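Local atomic coordinates of putative Oleoyl-[acyl-carrier protein] thioesterase (Lactobacillus plantarum, PDB entry 2OWN), a protein that probably hydrolyses the thioester bond of oleoyl-[acyl-carrier protein], releasing the fatty acid from its carrier, as a member of the acyl-ACP thioesterase family. Residues E14-T19 with V82-R87; T32-I37 with Y68-T73; R98-R103 with I113-V118; N8-S13 with P137-V142. One frame throughout, in Å; residues are numbered along the deposited sequence. Where two conformers were deposited one is given.

Overall arrangement
Contacts 2 and 3 lie in the core of the N-terminal hotdog domain, contact 1 is partly buried further out, and contact 4 sits at the surface, its centre about 20 Å from that of contact 2. Contacts 1 and 3 are antiparallel strand pairs joined through strand 81-91, which hydrogen-bonds to strand 95-103; contacts 1 and 4 share strand 12-17. Contact 2 packs helix 31-48 on strand 61-72, the neighbour of strand 109-121 used by contact 3. The chemistry follows position: backbone ladders in contacts 1 and 3, hydrocarbon and ring packing in contact 2, and one direct backbone bond plus two bridging waters in contact 4.

Contact 1: residues E14-T19 with V82-R87; sequences EQHRIT and VTIAVR
Ile84 sends its side chain back across the strand pair to His16. Its CB lies beside the carbonyl oxygen of Glu14, CG1 stands beside its own backbone N (chi1 -52°), and chi2 then turns CD1 toward strand 12-17, where it comes within 3.4 Å of His16 CB and 3.7 Å of Glu14 O. The branch CG2 goes the other way, to the helix 31-48 and Ile102. Val82, on the same face as Ile84, presents CG2 to His16 CB and, at 4.2 Å, to CD1 of Ile18, whose chain crosses it at a slant just past the end of the strand. That CD1 also lies in the plane of the His16 ring, at its edge. Beneath these side chains runs an antiparallel ladder that adds strand 12-17 to the edge of the hotdog sheet, beside strand 81-91. Glu14 and Ile84 form a hydrogen-bonded pair: Ile84 N gives a nearly straight bond to Glu14 O (2.8 Å, 169° at the hydrogen), while Glu14 N reaches Ile84 O at 3.2 Å. His16 and Val82 form the second such pair, with His16 N 2.7 Å from Val82 O. Between them Gln15 and Thr83 make a non-hydrogen-bonded pair on the opposite face, where Gln15 CG passes Thr83 OG1 at 4.0 Å. The imidazole of His16 is held at its far end by a hydrogen bond from NE2 to Glu22 OE1. Arg17 turns from strand 81-91 and forms salt bridges with Asp79 and with Asp44 of the second subunit.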
loop_
_atom_site.group_PDB
_atom_site.type_symbol
_atom_site.label_atom_id
_atom_site.label_comp_id
_atom_site.label_asym_id
_atom_site.label_seq_id
_atom_site.Cartn_x
_atom_site.Cartn_y
_atom_site.Cartn_z
ATOM N N GLU B 14 18.832 4.577 6.723
ATOM C CA GLU B 14 18.114 5.622 5.980
ATOM C C GLU B 14 16.884 6.081 6.763
ATOM O O GLU B 14 16.360 5.316 7.587
ATOM C CB GLU B 14 17.695 5.135 4.583
ATOM C CG GLU B 14 16.565 4.066 4.526
ATOM C CD GLU B 14 16.289 3.601 3.119
ATOM O OE1 GLU B 14 17.229 3.117 2.481
ATOM O OE2 GLU B 14 15.131 3.660 2.667
ATOM N N GLN B 15 16.427 7.297 6.466
ATOM C CA GLN B 15 15.238 7.887 7.084
ATOM C C GLN B 15 14.023 7.626 6.184
ATOM O O GLN B 15 14.152 7.539 4.951
ATOM C CB GLN B 15 15.416 9.378 7.356
ATOM C CG GLN B 15 16.522 9.677 8.388
ATOM C CD GLN B 15 16.743 11.165 8.653
ATOM O OE1 GLN B 15 15.854 12.003 8.452
ATOM N NE2 GLN B 15 17.938 11.498 9.128
ATOM N N HIS B 16 12.859 7.457 6.808
ATOM C CA HIS B 16 11.593 7.233 6.099
ATOM C C HIS B 16 10.450 7.939 6.826
ATOM O O HIS B 16 10.253 7.724 8.026
ATOM C CB HIS B 16 11.265 5.740 5.954
ATOM C CG HIS B 16 9.974 5.484 5.228
ATOM N ND1 HIS B 16 9.890 5.454 3.854
ATOM C CD2 HIS B 16 8.714 5.299 5.687
ATOM C CE1 HIS B 16 8.636 5.254 3.499
ATOM N NE2 HIS B 16 7.899 5.152 4.590
ATOM N N ARG B 17 9.683 8.705 6.056
ATOM C CA ARG B 17 8.525 9.431 6.522
ATOM C C ARG B 17 7.358 8.457 6.348
ATOM O O ARG B 17 7.043 8.059 5.208
ATOM C CB ARG B 17 8.357 10.744 5.737
ATOM C CG ARG B 17 7.117 11.555 6.002
ATOM C CD ARG B 17 5.882 11.091 5.219
ATOM N NE ARG B 17 4.801 11.979 5.534
ATOM C CZ ARG B 17 4.510 13.116 4.908
ATOM N NH1 ARG B 17 5.201 13.589 3.844
ATOM N NH2 ARG B 17 3.476 13.793 5.361
ATOM N N ILE B 18 6.682 8.141 7.455
ATOM C CA ILE B 18 5.514 7.247 7.463
ATOM C C ILE B 18 4.331 8.079 6.954
ATOM O O ILE B 18 4.017 9.113 7.549
ATOM C CB ILE B 18 5.200 6.695 8.867
ATOM C CG1 ILE B 18 6.370 5.875 9.437
ATOM C CG2 ILE B 18 3.906 5.819 8.877
ATOM C CD1 ILE B 18 6.651 4.545 8.729
ATOM N N THR B 19 3.731 7.650 5.838
ATOM C CA THR B 19 2.584 8.332 5.221
ATOM C C THR B 19 1.276 7.770 5.774
ATOM O O THR B 19 1.263 6.660 6.318
ATOM C CB THR B 19 2.589 8.181 3.674
ATOM O OG1 THR B 19 2.443 6.801 3.318
ATOM C CG2 THR B 19 3.889 8.720 3.078
ATOM N N VAL B 82 11.090 7.929 10.733
ATOM C CA VAL B 82 11.801 6.795 11.360
ATOM C C VAL B 82 13.106 6.508 10.629
ATOM O O VAL B 82 13.207 6.771 9.429
ATOM C CB VAL B 82 10.968 5.476 11.405
ATOM C CG1 VAL B 82 9.726 5.666 12.269
ATOM C CG2 VAL B 82 10.613 4.929 9.982
ATOM N N THR B 83 14.074 5.955 11.368
ATOM C CA THR B 83 15.387 5.562 10.869
ATOM C C THR B 83 15.363 4.027 10.776
ATOM O O THR B 83 15.073 3.367 11.790
ATOM C CB THR B 83 16.500 6.080 11.793
ATOM O OG1 THR B 83 16.468 7.513 11.784
ATOM C CG2 THR B 83 17.882 5.618 11.342
ATOM N N ILE B 84 15.605 3.483 9.572
ATOM C CA ILE B 84 15.642 2.025 9.324
ATOM C C ILE B 84 17.114 1.638 9.137
ATOM O O ILE B 84 17.699 1.965 8.097
ATOM C CB ILE B 84 14.809 1.519 8.086
ATOM C CG1 ILE B 84 13.356 2.017 8.092
ATOM C CG2 ILE B 84 14.843 -0.025 8.010
ATOM C CD1 ILE B 84 13.155 3.425 7.624
ATOM N N ALA B 85 17.696 0.992 10.155
ATOM C CA ALA B 85 19.084 0.497 10.140
ATOM C C ALA B 85 19.020 -0.989 9.769
ATOM O O ALA B 85 18.110 -1.688 10.233
ATOM C CB ALA B 85 19.755 0.688 11.480
ATOM N N VAL B 86 19.961 -1.453 8.938
ATOM C CA VAL B 86 20.031 -2.859 8.466
ATOM C C VAL B 86 21.485 -3.394 8.458
ATOM O O VAL B 86 22.424 -2.615 8.297
ATOM C CB VAL B 86 19.360 -2.984 7.059
ATOM C CG1 VAL B 86 20.137 -2.206 5.982
ATOM C CG2 VAL B 86 19.194 -4.443 6.660
ATOM N N ARG B 87 21.635 -4.713 8.643
ATOM C CA ARG B 87 22.940 -5.394 8.671
ATOM C C ARG B 87 22.849 -6.869 8.256
ATOM O O ARG B 87 22.024 -7.606 8.805
ATOM C CB ARG B 87 23.542 -5.265 10.085
ATOM C CG ARG B 87 24.932 -5.904 10.303
ATOM C CD ARG B 87 25.558 -5.503 11.643
ATOM N NE ARG B 87 24.872 -6.056 12.821
ATOM C CZ ARG B 87 25.164 -5.801 14.109
ATOM N NH1 ARG B 87 26.141 -4.952 14.472
ATOM N NH2 ARG B 87 24.443 -6.397 15.074
#

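Contact 2: residues T32-I37 with Y68-T73; sequences TTLIDI and YAIDIT
The ring of Tyr68 receives CD1 of Ile35 on one face. This methyl sits almost exactly over the middle, 4.0 Å from the ring centroid and only 6° off the normal, a CH-pi contact; the other branch of Ile35, CG2, comes down near the phenol end, 3.7 Å from Tyr68 OH. Ile113 and Ser115 of strand 109-121 also pack against the tyrosine. This is the helix-on-sheet packing of the hotdog fold, in which the long helix 31-48 is wrapped by the curved sheet, here represented by strand 61-72. The short helical and strand segments run at 112° to each other with their axes 11.8 Å apart, a gap bridged by apolar side chains; no hydrogen bond crosses it. Ile35 has CG1 beside its backbone N and CG2 anti to it (chi1 -63°), which sets both methyls over one face, CD1 above the centre and CG2 toward the hydroxyl end. A leucine in place of Tyr68 would probably deprive CD1 of Ile35 of its flat aromatic seat and open a gap between the helix and strand 109-121. Two residues on from Tyr68, Ile70 meets the helix with both branches: its CD1 meets CD1 of Ile35 at 3.8 Å, while its CG2 takes up Leu34. Phe185 of helix 184-191 packs on Ile35 as well, and Met75 on Leu34. Leu34 and Ile70 run alongside each other, pointing opposite ways, which brings Leu34 CD2 to 3.8 Å from Ile70 CG2 and, a further two residues along the strand, to 4.2 Å from Ile72 CD1.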
loop_
_atom_site.group_PDB
_atom_site.type_symbol
_atom_site.label_atom_id
_atom_site.label_comp_id
_atom_site.label_asym_id
_atom_site.label_seq_id
_atom_site.Cartn_x
_atom_site.Cartn_y
_atom_site.Cartn_z
ATOM N N THR B 32 2.544 -4.769 7.100
ATOM C CA THR B 32 2.891 -4.733 5.660
ATOM C C THR B 32 3.928 -3.611 5.454
ATOM O O THR B 32 5.007 -3.887 4.925
ATOM C CB THR B 32 1.653 -4.536 4.776
ATOM O OG1 THR B 32 0.685 -5.544 5.105
ATOM C CG2 THR B 32 2.005 -4.616 3.287
ATOM N N THR B 33 3.623 -2.408 5.965
ATOM C CA THR B 33 4.548 -1.242 5.909
ATOM C C THR B 33 5.881 -1.488 6.632
ATOM O O THR B 33 6.920 -1.106 6.104
ATOM C CB THR B 33 3.909 0.044 6.468
ATOM O OG1 THR B 33 2.854 0.418 5.591
ATOM C CG2 THR B 33 4.931 1.239 6.595
ATOM N N LEU B 34 5.822 -2.120 7.817
ATOM C CA LEU B 34 7.017 -2.424 8.642
ATOM C C LEU B 34 8.009 -3.285 7.855
ATOM O O LEU B 34 9.192 -2.933 7.788
ATOM C CB LEU B 34 6.657 -3.106 9.968
ATOM C CG LEU B 34 7.781 -3.231 11.006
ATOM C CD1 LEU B 34 8.171 -1.849 11.510
ATOM C CD2 LEU B 34 7.353 -4.103 12.163
ATOM N N ILE B 35 7.512 -4.369 7.242
ATOM C CA ILE B 35 8.348 -5.254 6.380
ATOM C C ILE B 35 8.766 -4.511 5.100
ATOM O O ILE B 35 9.923 -4.653 4.675
ATOM C CB ILE B 35 7.650 -6.613 6.058
ATOM C CG1 ILE B 35 7.422 -7.417 7.343
ATOM C CG2 ILE B 35 8.452 -7.458 5.069
ATOM C CD1 ILE B 35 8.673 -7.793 8.135
ATOM N N ASP B 36 7.837 -3.748 4.498
ATOM C CA ASP B 36 8.122 -2.927 3.285
ATOM C C ASP B 36 9.353 -2.005 3.438
ATOM O O ASP B 36 10.258 -2.032 2.587
ATOM C CB ASP B 36 6.909 -2.065 2.847
ATOM C CG ASP B 36 5.830 -2.816 2.062
ATOM O OD1 ASP B 36 6.062 -3.889 1.462
ATOM O OD2 ASP B 36 4.713 -2.243 1.998
ATOM N N ILE B 37 9.380 -1.244 4.538
ATOM C CA ILE B 37 10.494 -0.298 4.834
ATOM C C ILE B 37 11.788 -1.012 5.270
ATOM O O ILE B 37 12.865 -0.488 5.010
ATOM C CB ILE B 37 10.076 0.872 5.801
ATOM C CG1 ILE B 37 9.819 0.406 7.248
ATOM C CG2 ILE B 37 8.867 1.633 5.191
ATOM C CD1 ILE B 37 9.292 1.511 8.173
ATOM N N TYR B 68 11.029 -14.828 9.711
ATOM C CA TYR B 68 11.040 -13.495 10.363
ATOM C C TYR B 68 10.635 -13.631 11.848
ATOM O O TYR B 68 9.733 -14.402 12.164
ATOM C CB TYR B 68 10.089 -12.429 9.782
ATOM C CG TYR B 68 10.478 -11.757 8.501
ATOM C CD1 TYR B 68 11.583 -10.874 8.460
ATOM C CD2 TYR B 68 9.667 -11.854 7.353
ATOM C CE1 TYR B 68 11.939 -10.179 7.258
ATOM C CE2 TYR B 68 10.001 -11.163 6.142
ATOM C CZ TYR B 68 11.141 -10.327 6.104
ATOM O OH TYR B 68 11.480 -9.662 4.936
ATOM N N ALA B 69 11.335 -12.895 12.713
ATOM C CA ALA B 69 11.046 -12.766 14.155
ATOM C C ALA B 69 11.065 -11.243 14.353
ATOM O O ALA B 69 12.093 -10.630 14.086
ATOM C CB ALA B 69 12.076 -13.448 15.012
ATOM N N ILE B 70 9.941 -10.655 14.769
ATOM C CA ILE B 70 9.780 -9.194 14.940
ATOM C C ILE B 70 9.436 -8.889 16.398
ATOM O O ILE B 70 8.478 -9.462 16.904
ATOM C CB ILE B 70 8.654 -8.634 14.020
ATOM C CG1 ILE B 70 8.794 -9.121 12.560
ATOM C CG2 ILE B 70 8.600 -7.091 14.086
ATOM C CD1 ILE B 70 7.672 -8.684 11.656
ATOM N N ASP B 71 10.236 -8.033 17.049
ATOM C CA ASP B 71 10.054 -7.580 18.435
ATOM C C ASP B 71 9.578 -6.138 18.290
ATOM O O ASP B 71 10.364 -5.297 17.878
ATOM C CB ASP B 71 11.381 -7.687 19.212
ATOM C CG ASP B 71 11.288 -7.235 20.682
ATOM O OD1 ASP B 71 10.192 -6.988 21.228
ATOM O OD2 ASP B 71 12.362 -7.153 21.322
ATOM N N ILE B 72 8.315 -5.862 18.637
ATOM C CA ILE B 72 7.707 -4.523 18.506
ATOM C C ILE B 72 7.515 -3.812 19.860
ATOM O O ILE B 72 6.754 -4.294 20.696
ATOM C CB ILE B 72 6.341 -4.600 17.737
ATOM C CG1 ILE B 72 6.529 -5.259 16.356
ATOM C CG2 ILE B 72 5.708 -3.202 17.573
ATOM C CD1 ILE B 72 5.272 -5.454 15.580
ATOM N N THR B 73 8.223 -2.684 20.054
ATOM C CA THR B 73 8.099 -1.808 21.245
ATOM C C THR B 73 6.840 -0.963 20.966
ATOM O O THR B 73 5.939 -0.877 21.805
ATOM C CB THR B 73 9.355 -0.953 21.484
ATOM O OG1 THR B 73 10.468 -1.824 21.732
ATOM C CG2 THR B 73 9.181 -0.015 22.678
#

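Contact 3: residues R98-R103 with I113-V118; sequences REFWIR and ITSIWV
Phe100 lays the edge of its ring along Ile113 and Ser115: CD1 is 3.7 Å from Ile113 CG2, CE1 is 3.5 Å from Ser115 OG, and the carbonyl oxygen of Ile113 lies in the ring plane. Beneath it, Phe100 and Ile113 are a hydrogen-bonded pair, Phe100 N to Ile113 O at 2.8 Å and Ile113 N to Phe100 O at 2.9 Å. Ser115 OG, turned between its backbone N and carbonyl carbon (chi1 59°), gives its proton to Arg98 O at 2.7 Å and accepts a bent bond from Trp117 NE1 at 3.2 Å. Replacing Ser115 by an alanine would probably leave the indole N-H without this acceptor and strip Arg98 O of its hydroxyl donor. The indole lies next to the aliphatic part of Arg98, with NE1 3.8 Å from CB, and the guanidinium plane stands nearly perpendicular to it (87°). That guanidinium goes on to a cation-pi contact with Tyr138. Ala38 and Ser42 of helix 31-48 pack on Phe100, so these residues form the sheet surface facing the central helix, as expected for the antiparallel hairpin 95-103/109-121 of a hotdog domain.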
loop_
_atom_site.group_PDB
_atom_site.type_symbol
_atom_site.label_atom_id
_atom_site.label_comp_id
_atom_site.label_asym_id
_atom_site.label_seq_id
_atom_site.Cartn_x
_atom_site.Cartn_y
_atom_site.Cartn_z
ATOM N N ARG B 98 20.023 -11.979 8.670
ATOM C CA ARG B 98 19.881 -10.524 8.456
ATOM C C ARG B 98 19.038 -9.857 9.554
ATOM O O ARG B 98 17.912 -10.303 9.829
ATOM C CB ARG B 98 19.292 -10.281 7.070
ATOM C CG ARG B 98 19.070 -8.806 6.667
ATOM C CD ARG B 98 18.806 -8.663 5.167
ATOM N NE ARG B 98 20.070 -8.785 4.433
ATOM C CZ ARG B 98 20.876 -7.785 4.042
ATOM N NH1 ARG B 98 20.592 -6.488 4.250
ATOM N NH2 ARG B 98 22.006 -8.097 3.398
ATOM N N GLU B 99 19.590 -8.784 10.140
ATOM C CA GLU B 99 18.965 -7.989 11.205
ATOM C C GLU B 99 18.536 -6.598 10.711
ATOM O O GLU B 99 19.194 -6.026 9.826
ATOM C CB GLU B 99 19.920 -7.831 12.377
ATOM C CG GLU B 99 20.153 -9.109 13.156
ATOM C CD GLU B 99 21.155 -8.897 14.249
ATOM O OE1 GLU B 99 22.372 -9.005 13.997
ATOM O OE2 GLU B 99 20.735 -8.699 15.397
ATOM N N PHE B 100 17.448 -6.078 11.300
ATOM C CA PHE B 100 16.893 -4.737 10.989
ATOM C C PHE B 100 16.466 -4.039 12.289
ATOM O O PHE B 100 15.936 -4.710 13.183
ATOM C CB PHE B 100 15.631 -4.763 10.108
ATOM C CG PHE B 100 15.694 -5.662 8.901
ATOM C CD1 PHE B 100 15.548 -7.058 9.051
ATOM C CD2 PHE B 100 15.750 -5.128 7.595
ATOM C CE1 PHE B 100 15.561 -7.926 7.932
ATOM C CE2 PHE B 100 15.753 -5.998 6.455
ATOM C CZ PHE B 100 15.657 -7.398 6.630
ATOM N N TRP B 101 16.659 -2.718 12.366
ATOM C CA TRP B 101 16.251 -1.886 13.515
ATOM C C TRP B 101 15.482 -0.676 13.007
ATOM O O TRP B 101 16.016 0.059 12.173
ATOM C CB TRP B 101 17.443 -1.373 14.309
ATOM C CG TRP B 101 18.260 -2.410 14.923
ATOM C CD1 TRP B 101 18.205 -2.839 16.215
ATOM C CD2 TRP B 101 19.286 -3.166 14.285
ATOM N NE1 TRP B 101 19.134 -3.825 16.427
ATOM C CE2 TRP B 101 19.815 -4.054 15.261
ATOM C CE3 TRP B 101 19.813 -3.192 12.973
ATOM C CZ2 TRP B 101 20.857 -4.973 14.970
ATOM C CZ3 TRP B 101 20.868 -4.108 12.670
ATOM C CH2 TRP B 101 21.370 -4.987 13.676
ATOM N N ILE B 102 14.239 -0.508 13.464
ATOM C CA ILE B 102 13.390 0.646 13.126
ATOM C C ILE B 102 13.456 1.477 14.414
ATOM O O ILE B 102 13.056 0.963 15.480
ATOM C CB ILE B 102 11.940 0.263 12.772
ATOM C CG1 ILE B 102 11.870 -0.826 11.684
ATOM C CG2 ILE B 102 11.158 1.488 12.337
ATOM C CD1 ILE B 102 12.499 -0.483 10.388
ATOM N N ARG B 103 13.978 2.714 14.303
ATOM C CA ARG B 103 14.148 3.654 15.426
ATOM C C ARG B 103 13.447 4.986 15.164
ATOM O O ARG B 103 13.244 5.364 13.997
ATOM C CB ARG B 103 15.640 3.920 15.671
ATOM C CG ARG B 103 16.480 2.687 16.020
ATOM C CD ARG B 103 17.922 3.093 16.333
ATOM N NE ARG B 103 18.764 1.975 16.791
ATOM C CZ ARG B 103 19.597 1.208 16.059
ATOM N NH1 ARG B 103 19.794 1.386 14.737
ATOM N NH2 ARG B 103 20.279 0.230 16.680
ATOM N N ILE B 113 13.849 -6.563 13.995
ATOM C CA ILE B 113 13.548 -7.697 13.131
ATOM C C ILE B 113 14.794 -8.543 12.887
ATOM O O ILE B 113 15.865 -7.990 12.611
ATOM C CB ILE B 113 12.983 -7.247 11.751
ATOM C CG1 ILE B 113 11.763 -6.314 11.913
ATOM C CG2 ILE B 113 12.629 -8.462 10.867
ATOM C CD1 ILE B 113 11.167 -5.811 10.592
ATOM N N THR B 114 14.648 -9.860 13.072
ATOM C CA THR B 114 15.680 -10.865 12.769
ATOM C C THR B 114 15.060 -11.717 11.652
ATOM O O THR B 114 13.825 -11.842 11.579
ATOM C CB THR B 114 16.127 -11.717 13.982
ATOM O OG1 THR B 114 15.039 -12.493 14.495
ATOM C CG2 THR B 114 16.688 -10.830 15.080
ATOM N N SER B 115 15.903 -12.279 10.784
ATOM C CA SER B 115 15.438 -13.099 9.652
ATOM C C SER B 115 16.459 -14.081 9.090
ATOM O O SER B 115 17.655 -13.904 9.293
ATOM C CB SER B 115 15.006 -12.167 8.518
ATOM O OG SER B 115 16.089 -11.344 8.134
ATOM N N ILE B 116 15.940 -15.080 8.362
ATOM C CA ILE B 116 16.712 -16.130 7.685
ATOM C C ILE B 116 16.357 -16.079 6.184
ATOM O O ILE B 116 15.171 -15.990 5.836
ATOM C CB ILE B 116 16.453 -17.542 8.279
ATOM C CG1 ILE B 116 16.792 -17.601 9.779
ATOM C CG2 ILE B 116 17.271 -18.622 7.541
ATOM C CD1 ILE B 116 18.256 -17.359 10.139
ATOM N N TRP B 117 17.389 -16.129 5.331
ATOM C CA TRP B 117 17.277 -16.094 3.864
ATOM C C TRP B 117 18.066 -17.250 3.226
ATOM O O TRP B 117 19.128 -17.617 3.737
ATOM C CB TRP B 117 17.829 -14.776 3.332
ATOM C CG TRP B 117 17.131 -13.530 3.790
ATOM C CD1 TRP B 117 17.271 -12.903 4.997
ATOM C CD2 TRP B 117 16.244 -12.712 3.016
ATOM N NE1 TRP B 117 16.492 -11.771 5.039
ATOM C CE2 TRP B 117 15.857 -11.617 3.841
ATOM C CE3 TRP B 117 15.719 -12.800 1.705
ATOM C CZ2 TRP B 117 14.959 -10.606 3.405
ATOM C CZ3 TRP B 117 14.822 -11.784 1.253
ATOM C CH2 TRP B 117 14.454 -10.700 2.115
ATOM N N VAL B 118 17.555 -17.776 2.106
ATOM C CA VAL B 118 18.171 -18.881 1.326
ATOM C C VAL B 118 18.240 -18.530 -0.176
ATOM O O VAL B 118 17.383 -17.776 -0.666
ATOM C CB VAL B 118 17.411 -20.222 1.523
ATOM C CG1 VAL B 118 17.496 -20.665 2.973
ATOM C CG2 VAL B 118 15.947 -20.124 1.076
#

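Contact 4: residues N8-S13 with P137-V142; sequences NASLYS and PYQSEV
Ser10 faces Tyr138 and Gln139 across this contact. Its backbone N donates to Tyr138 O at 3.2 Å, the one direct hydrogen bond between the segments. Its OG stands beside the backbone N (chi1 -57°), over the amide end of Gln139, 3.3 Å from CD. Next to it, Ala9 CA makes a CA-H...O contact with Gln139 O at 3.4 Å, and Ala9 CB rests near the same oxygen. Two waters widen the grip: one gives a hydrogen bond to Pro137 O at 2.6 Å and also bonds Ser10 OG, while the other donates to both Ser10 O and Tyr138 O. Tyr138 O therefore holds two donors, Ser10 N and a water. Further out, Gln139 has a positive phi (66°), which turns the chain between the 3-10 turn 137-138 and strand 141-142. The Tyr138 ring leads away from Ser10, and its OH bonds Ser46 OG. Ser140 OG reaches Gly88 O. Tyr12 meets Val86 through the backbone, so both segments are fixed against strand 81-91. With mostly backbone atoms and water engaged, the join probably depends more on main-chain shape than on side-chain packing.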
loop_
_atom_site.group_PDB
_atom_site.type_symbol
_atom_site.label_atom_id
_atom_site.label_comp_id
_atom_site.label_asym_id
_atom_site.label_seq_id
_atom_site.Cartn_x
_atom_site.Cartn_y
_atom_site.Cartn_z
ATOM N N ASN B 8 31.214 -7.140 13.382
ATOM C CA ASN B 8 32.003 -6.535 12.286
ATOM C C ASN B 8 31.216 -6.261 10.981
ATOM O O ASN B 8 31.777 -5.627 10.079
ATOM C CB ASN B 8 33.251 -7.391 11.975
ATOM C CG ASN B 8 34.184 -7.573 13.189
ATOM O OD1 ASN B 8 33.928 -7.071 14.290
ATOM N ND2 ASN B 8 35.268 -8.313 12.981
ATOM N N ALA B 9 29.952 -6.720 10.878
ATOM C CA ALA B 9 29.112 -6.503 9.674
ATOM C C ALA B 9 28.715 -5.032 9.516
ATOM O O ALA B 9 28.451 -4.356 10.520
ATOM C CB ALA B 9 27.875 -7.401 9.682
ATOM N N SER B 10 28.690 -4.562 8.258
ATOM C CA SER B 10 28.370 -3.162 7.913
ATOM C C SER B 10 26.927 -2.792 8.260
ATOM O O SER B 10 26.028 -3.594 8.025
ATOM C CB SER B 10 28.595 -2.889 6.419
ATOM O OG SER B 10 29.927 -3.177 6.030
ATOM N N LEU B 11 26.744 -1.593 8.827
ATOM C CA LEU B 11 25.446 -1.045 9.223
ATOM C C LEU B 11 25.050 0.042 8.216
ATOM O O LEU B 11 25.751 1.057 8.105
ATOM C CB LEU B 11 25.519 -0.457 10.640
ATOM C CG LEU B 11 24.246 0.105 11.298
ATOM C CD1 LEU B 11 23.171 -0.955 11.459
ATOM C CD2 LEU B 11 24.598 0.674 12.657
ATOM N N TYR B 12 23.968 -0.205 7.464
ATOM C CA TYR B 12 23.412 0.729 6.477
ATOM C C TYR B 12 22.101 1.257 7.043
ATOM O O TYR B 12 21.252 0.436 7.442
ATOM C CB TYR B 12 23.169 0.049 5.120
ATOM C CG TYR B 12 22.561 0.979 4.072
ATOM C CD1 TYR B 12 23.384 1.837 3.307
ATOM C CD2 TYR B 12 21.158 1.032 3.859
ATOM C CE1 TYR B 12 22.821 2.737 2.333
ATOM C CE2 TYR B 12 20.584 1.929 2.894
ATOM C CZ TYR B 12 21.426 2.770 2.138
ATOM O OH TYR B 12 20.889 3.633 1.211
ATOM N N SER B 13 21.919 2.591 7.033
ATOM C CA SER B 13 20.680 3.238 7.521
ATOM C C SER B 13 20.142 4.336 6.602
ATOM O O SER B 13 20.890 4.923 5.817
ATOM C CB SER B 13 20.827 3.796 8.944
ATOM O OG SER B 13 21.680 4.914 9.013
ATOM N N PRO B 137 30.374 -8.287 0.177
ATOM C CA PRO B 137 30.174 -6.814 0.277
ATOM C C PRO B 137 29.446 -6.324 1.559
ATOM O O PRO B 137 29.697 -5.202 1.985
ATOM C CB PRO B 137 29.363 -6.483 -0.983
ATOM C CG PRO B 137 29.749 -7.509 -1.939
ATOM C CD PRO B 137 29.882 -8.766 -1.129
ATOM N N TYR B 138 28.578 -7.158 2.148
ATOM C CA TYR B 138 27.890 -6.837 3.420
ATOM C C TYR B 138 28.826 -6.989 4.652
ATOM O O TYR B 138 28.465 -6.514 5.735
ATOM C CB TYR B 138 26.650 -7.722 3.667
ATOM C CG TYR B 138 25.640 -7.776 2.540
ATOM C CD1 TYR B 138 25.021 -6.598 2.053
ATOM C CD2 TYR B 138 25.242 -9.019 1.988
ATOM C CE1 TYR B 138 24.057 -6.656 0.981
ATOM C CE2 TYR B 138 24.278 -9.095 0.943
ATOM C CZ TYR B 138 23.686 -7.915 0.451
ATOM O OH TYR B 138 22.765 -8.014 -0.558
ATOM N N GLN B 139 29.979 -7.667 4.487
ATOM C CA GLN B 139 30.987 -7.951 5.530
ATOM C C GLN B 139 30.406 -8.910 6.608
ATOM O O GLN B 139 30.726 -8.800 7.790
ATOM C CB GLN B 139 31.604 -6.652 6.102
ATOM C CG GLN B 139 32.252 -5.756 5.024
ATOM C CD GLN B 139 32.940 -4.499 5.563
ATOM O OE1 GLN B 139 33.014 -4.267 6.774
ATOM N NE2 GLN B 139 33.449 -3.681 4.648
ATOM N N SER B 140 29.619 -9.895 6.149
ATOM C CA SER B 140 28.944 -10.884 7.007
ATOM C C SER B 140 29.944 -11.931 7.502
ATOM O O SER B 140 30.777 -12.383 6.700
ATOM C CB SER B 140 27.833 -11.606 6.228
ATOM O OG SER B 140 26.933 -10.707 5.614
ATOM N N GLU B 141 29.875 -12.310 8.791
ATOM C CA GLU B 141 30.801 -13.325 9.347
ATOM C C GLU B 141 30.345 -14.741 8.962
ATOM O O GLU B 141 29.139 -15.012 8.913
ATOM C CB GLU B 141 31.016 -13.220 10.869
ATOM C CG GLU B 141 29.821 -13.465 11.808
ATOM C CD GLU B 141 30.222 -13.574 13.296
ATOM O OE1 GLU B 141 31.390 -13.310 13.685
ATOM O OE2 GLU B 141 29.342 -13.952 14.101
ATOM N N VAL B 142 31.321 -15.622 8.714
ATOM C CA VAL B 142 31.085 -17.025 8.343
ATOM C C VAL B 142 30.918 -17.790 9.661
ATOM O O VAL B 142 31.823 -17.744 10.508
ATOM C CB VAL B 142 32.248 -17.623 7.499
ATOM C CG1 VAL B 142 31.956 -19.073 7.095
ATOM C CG2 VAL B 142 32.502 -16.770 6.251
HETATM O O HOH W 1 29.160 -2.988 3.289
HETATM O O HOH W 2 25.838 -5.668 6.386
#